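Local structure of putative aminomethyltransferase (Leptospirillum rubarum, 3TTG) at residues D28-F39 against G213-Y224. The protein is a putative aminomethyltransferase that probably binds folate, as relatives of the glycine cleavage T-protein do. Residues are numbered along the deposited sequence; the frame is centred on the assembly and turned at random.
Sequences DTRIAHKKFGLF and GVLLDESSYLAY
F39 and Y221 lie face to face in an offset stack, their planes 5° apart and centroids 4.0 Å apart; Y221 also sets its CB over the F39 ring, whose edge meets L216 O. A second offset stack, tilted by 26°, puts Y224 CE1 over one face of H33, 3.5 Å from ND1, while G213 CA covers a face of F36 as a CH-pi contact. With CG anti to the backbone N (chi1 178°), F39 swings beyond the end of the short parallel pairing to reach the first turn of helix 218-227. Replacing F39 with an alanine is likely to uncover the Y221 face it stacks on and leave that ring freer to turn. Y221 OH is hydrogen-bonded to R139. Backbone hydrogen bonds V214 N to F36 O, L38 N to V214 O and L216 N to L38 O (2.7 Å) hold 214-215 beside strand 37-39 as an edge strand of the mixed sheet. From helix 29-34, A32 CB touches Y224 CD1 and I31 CG2 packs on V214 CB (3.8 Å). E227 receives T29 OG1 and H33 NE2. Stacking, strand pairing and apolar packing thus join the segments, while S220 OG, donating to the syn side of D28 OD1 (2.8 Å), ties the start of helix 29-34 to helix 218-227.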
loop_
_atom_site.group_PDB
_atom_site.type_symbol
_atom_site.label_atom_id
_atom_site.label_comp_id
_atom_site.label_asym_id
_atom_site.label_seq_id
_atom_site.Cartn_x
_atom_site.Cartn_y
_atom_site.Cartn_z
ATOM N N ASP A 28 -7.952 -4.131 -19.402
ATOM C CA ASP A 28 -6.598 -3.633 -19.663
ATOM C C ASP A 28 -5.625 -3.854 -18.467
ATOM O O ASP A 28 -4.444 -3.584 -18.649
ATOM C CB ASP A 28 -6.592 -2.163 -20.096
ATOM C CG ASP A 28 -7.216 -1.212 -19.113
ATOM O OD1 ASP A 28 -7.803 -1.696 -18.119
ATOM O OD2 ASP A 28 -7.319 -0.015 -19.443
ATOM N N THR A 29 -6.050 -4.439 -17.302
ATOM C CA THR A 29 -5.028 -4.783 -16.286
ATOM C C THR A 29 -4.137 -5.888 -16.848
ATOM O O THR A 29 -2.959 -5.975 -16.511
ATOM C CB THR A 29 -5.631 -5.187 -14.961
ATOM O OG1 THR A 29 -6.266 -6.463 -15.076
ATOM C CG2 THR A 29 -6.548 -4.109 -14.379
ATOM N N ARG A 30 -4.675 -6.687 -17.805
ATOM C CA ARG A 30 -3.905 -7.774 -18.445
ATOM C C ARG A 30 -2.582 -7.260 -19.027
ATOM O O ARG A 30 -1.536 -7.891 -18.854
ATOM C CB ARG A 30 -4.733 -8.418 -19.575
ATOM C CG ARG A 30 -5.949 -9.175 -19.079
ATOM C CD ARG A 30 -6.779 -9.633 -20.279
ATOM N NE ARG A 30 -8.061 -10.264 -19.930
ATOM C CZ ARG A 30 -8.230 -11.544 -19.578
ATOM N NH1 ARG A 30 -7.185 -12.342 -19.414
ATOM N NH2 ARG A 30 -9.445 -12.023 -19.352
ATOM N N ILE A 31 -2.621 -6.071 -19.653
ATOM C CA ILE A 31 -1.422 -5.465 -20.236
ATOM C C ILE A 31 -0.490 -5.045 -19.109
ATOM O O ILE A 31 0.728 -5.218 -19.218
ATOM C CB ILE A 31 -1.808 -4.281 -21.154
ATOM C CG1 ILE A 31 -2.726 -4.746 -22.312
ATOM C CG2 ILE A 31 -0.561 -3.555 -21.702
ATOM C CD1 ILE A 31 -3.474 -3.512 -22.999
ATOM N N ALA A 32 -1.024 -4.480 -18.026
ATOM C CA ALA A 32 -0.147 -4.073 -16.925
ATOM C C ALA A 32 0.543 -5.276 -16.269
ATOM O O ALA A 32 1.709 -5.174 -15.908
ATOM C CB ALA A 32 -0.909 -3.276 -15.899
ATOM N N HIS A 33 -0.155 -6.439 -16.167
ATOM C CA HIS A 33 0.430 -7.652 -15.589
ATOM C C HIS A 33 1.514 -8.264 -16.481
ATOM O O HIS A 33 2.428 -8.872 -15.968
ATOM C CB HIS A 33 -0.672 -8.725 -15.332
ATOM C CG HIS A 33 -1.574 -8.409 -14.203
ATOM N ND1 HIS A 33 -1.147 -8.467 -12.898
ATOM C CD2 HIS A 33 -2.874 -8.068 -14.218
ATOM C CE1 HIS A 33 -2.209 -8.191 -12.153
ATOM N NE2 HIS A 33 -3.259 -7.895 -12.910
ATOM N N LYS A 34 1.418 -8.095 -17.794
ATOM C CA LYS A 34 2.365 -8.673 -18.749
ATOM C C LYS A 34 3.499 -7.693 -19.114
ATOM O O LYS A 34 4.611 -8.134 -19.361
ATOM C CB LYS A 34 1.600 -9.093 -20.020
ATOM C CG LYS A 34 2.327 -10.122 -20.889
ATOM C CD LYS A 34 1.822 -10.146 -22.353
ATOM C CE LYS A 34 2.779 -9.507 -23.344
ATOM N NZ LYS A 34 2.172 -9.377 -24.701
ATOM N N LYS A 35 3.197 -6.402 -19.248
ATOM C CA LYS A 35 4.192 -5.379 -19.609
ATOM C C LYS A 35 4.315 -4.353 -18.484
ATOM O O LYS A 35 5.145 -4.503 -17.575
ATOM C CB LYS A 35 3.809 -4.742 -20.959
ATOM C CG LYS A 35 3.803 -5.795 -22.100
ATOM C CD LYS A 35 4.086 -5.230 -23.474
ATOM C CE LYS A 35 3.487 -6.072 -24.575
ATOM N NZ LYS A 35 3.688 -5.476 -25.924
ATOM N N PHE A 36 3.543 -3.299 -18.542
ATOM C CA PHE A 36 3.543 -2.296 -17.484
ATOM C C PHE A 36 2.334 -1.418 -17.631
ATOM O O PHE A 36 1.751 -1.323 -18.716
ATOM C CB PHE A 36 4.846 -1.437 -17.433
ATOM C CG PHE A 36 5.003 -0.459 -18.579
ATOM C CD1 PHE A 36 4.506 0.836 -18.485
ATOM C CD2 PHE A 36 5.591 -0.850 -19.766
ATOM C CE1 PHE A 36 4.616 1.715 -19.559
ATOM C CE2 PHE A 36 5.687 0.030 -20.836
ATOM C CZ PHE A 36 5.221 1.309 -20.711
ATOM N N GLY A 37 1.973 -0.819 -16.511
ATOM C CA GLY A 37 0.862 0.092 -16.413
ATOM C C GLY A 37 1.375 1.389 -15.865
ATOM O O GLY A 37 2.246 1.406 -14.995
ATOM N N LEU A 38 0.788 2.463 -16.328
ATOM C CA LEU A 38 1.086 3.843 -15.934
ATOM C C LEU A 38 -0.171 4.456 -15.339
ATOM O O LEU A 38 -1.263 4.297 -15.910
ATOM C CB LEU A 38 1.531 4.549 -17.221
ATOM C CG LEU A 38 1.788 6.014 -17.201
ATOM C CD1 LEU A 38 2.860 6.368 -16.208
ATOM C CD2 LEU A 38 2.186 6.466 -18.544
ATOM N N PHE A 39 -0.041 5.140 -14.172
ATOM C CA PHE A 39 -1.160 5.754 -13.481
ATOM C C PHE A 39 -0.802 7.123 -12.942
ATOM O O PHE A 39 0.220 7.265 -12.262
ATOM C CB PHE A 39 -1.631 4.838 -12.327
ATOM C CG PHE A 39 -2.771 5.412 -11.523
ATOM C CD1 PHE A 39 -4.013 5.641 -12.111
ATOM C CD2 PHE A 39 -2.615 5.708 -10.172
ATOM C CE1 PHE A 39 -5.068 6.155 -11.366
ATOM C CE2 PHE A 39 -3.675 6.217 -9.428
ATOM C CZ PHE A 39 -4.886 6.469 -10.028
ATOM N N GLY A 213 2.806 -0.629 -23.256
ATOM C CA GLY A 213 2.284 -0.591 -21.901
ATOM C C GLY A 213 0.878 -0.027 -21.966
ATOM O O GLY A 213 0.371 0.217 -23.059
ATOM N N VAL A 214 0.262 0.274 -20.821
ATOM C CA VAL A 214 -1.093 0.818 -20.813
ATOM C C VAL A 214 -1.229 1.951 -19.820
ATOM O O VAL A 214 -0.709 1.895 -18.711
ATOM C CB VAL A 214 -2.121 -0.334 -20.516
ATOM C CG1 VAL A 214 -1.892 -1.008 -19.170
ATOM C CG2 VAL A 214 -3.582 0.117 -20.695
ATOM N N LEU A 215 -2.006 2.951 -20.205
ATOM C CA LEU A 215 -2.371 4.050 -19.338
ATOM C C LEU A 215 -3.611 3.599 -18.574
ATOM O O LEU A 215 -4.680 3.383 -19.151
ATOM C CB LEU A 215 -2.609 5.319 -20.147
ATOM C CG LEU A 215 -2.894 6.597 -19.370
ATOM C CD1 LEU A 215 -1.786 6.936 -18.389
ATOM C CD2 LEU A 215 -3.100 7.778 -20.321
ATOM N N LEU A 216 -3.457 3.402 -17.288
ATOM C CA LEU A 216 -4.550 2.945 -16.418
ATOM C C LEU A 216 -5.370 4.141 -15.914
ATOM O O LEU A 216 -4.818 5.190 -15.594
ATOM C CB LEU A 216 -3.956 2.191 -15.233
ATOM C CG LEU A 216 -3.185 0.870 -15.523
ATOM C CD1 LEU A 216 -2.451 0.375 -14.272
ATOM C CD2 LEU A 216 -4.117 -0.224 -16.002
ATOM N N ASP A 217 -6.664 3.985 -15.846
ATOM C CA ASP A 217 -7.541 4.948 -15.201
ATOM C C ASP A 217 -7.650 4.485 -13.715
ATOM O O ASP A 217 -7.133 3.408 -13.359
ATOM C CB ASP A 217 -8.909 5.061 -15.971
ATOM C CG ASP A 217 -9.854 3.887 -15.879
ATOM O OD1 ASP A 217 -9.483 2.854 -15.234
ATOM O OD2 ASP A 217 -10.893 3.920 -16.565
ATOM N N GLU A 218 -8.322 5.255 -12.856
ATOM C CA GLU A 218 -8.450 4.924 -11.424
ATOM C C GLU A 218 -9.054 3.531 -11.193
ATOM O O GLU A 218 -8.484 2.784 -10.404
ATOM C CB GLU A 218 -9.259 6.019 -10.679
ATOM C CG GLU A 218 -9.567 5.690 -9.227
ATOM C CD GLU A 218 -10.223 6.819 -8.444
ATOM O OE1 GLU A 218 -10.766 7.751 -9.085
ATOM O OE2 GLU A 218 -10.199 6.768 -7.189
ATOM N N SER A 219 -10.145 3.150 -11.900
ATOM C CA SER A 219 -10.785 1.830 -11.690
ATOM C C SER A 219 -9.873 0.657 -12.108
ATOM O O SER A 219 -9.868 -0.382 -11.437
ATOM C CB SER A 219 -12.153 1.741 -12.393
ATOM O OG SER A 219 -12.085 1.560 -13.797
ATOM N N SER A 220 -9.123 0.799 -13.203
ATOM C CA SER A 220 -8.204 -0.262 -13.646
ATOM C C SER A 220 -6.966 -0.313 -12.743
ATOM O O SER A 220 -6.480 -1.393 -12.452
ATOM C CB SER A 220 -7.798 -0.081 -15.106
ATOM O OG SER A 220 -8.917 -0.321 -15.945
ATOM N N TYR A 221 -6.442 0.833 -12.323
ATOM C CA TYR A 221 -5.336 0.867 -11.348
ATOM C C TYR A 221 -5.743 0.111 -10.030
ATOM O O TYR A 221 -5.037 -0.792 -9.573
ATOM C CB TYR A 221 -4.933 2.309 -11.066
ATOM C CG TYR A 221 -3.866 2.413 -9.977
ATOM C CD1 TYR A 221 -2.573 1.921 -10.184
ATOM C CD2 TYR A 221 -4.179 2.902 -8.716
ATOM C CE1 TYR A 221 -1.603 1.992 -9.186
ATOM C CE2 TYR A 221 -3.219 2.981 -7.714
ATOM C CZ TYR A 221 -1.935 2.528 -7.955
ATOM O OH TYR A 221 -1.012 2.682 -6.965
ATOM N N LEU A 222 -6.905 0.423 -9.486
ATOM C CA LEU A 222 -7.424 -0.255 -8.292
ATOM C C LEU A 222 -7.679 -1.761 -8.532
ATOM O O LEU A 222 -7.408 -2.543 -7.625
ATOM C CB LEU A 222 -8.703 0.413 -7.745
ATOM C CG LEU A 222 -8.545 1.154 -6.455
ATOM C CD1 LEU A 222 -8.264 0.151 -5.278
ATOM C CD2 LEU A 222 -7.386 2.195 -6.514
ATOM N N ALA A 223 -8.223 -2.159 -9.716
ATOM C CA ALA A 223 -8.413 -3.556 -10.066
ATOM C C ALA A 223 -7.055 -4.274 -10.060
ATOM O O ALA A 223 -6.924 -5.366 -9.475
ATOM C CB ALA A 223 -9.095 -3.664 -11.418
ATOM N N TYR A 224 -6.029 -3.631 -10.662
ATOM C CA TYR A 224 -4.696 -4.187 -10.703
ATOM C C TYR A 224 -4.182 -4.440 -9.261
ATOM O O TYR A 224 -3.709 -5.549 -8.947
ATOM C CB TYR A 224 -3.731 -3.251 -11.496
ATOM C CG TYR A 224 -2.313 -3.764 -11.467
ATOM C CD1 TYR A 224 -1.798 -4.506 -12.520
ATOM C CD2 TYR A 224 -1.476 -3.490 -10.394
ATOM C CE1 TYR A 224 -0.497 -5.022 -12.475
ATOM C CE2 TYR A 224 -0.179 -4.001 -10.336
ATOM C CZ TYR A 224 0.302 -4.784 -11.372
ATOM O OH TYR A 224 1.601 -5.248 -11.346
HETATM O O HOH W 1 -7.578 1.927 -18.043
#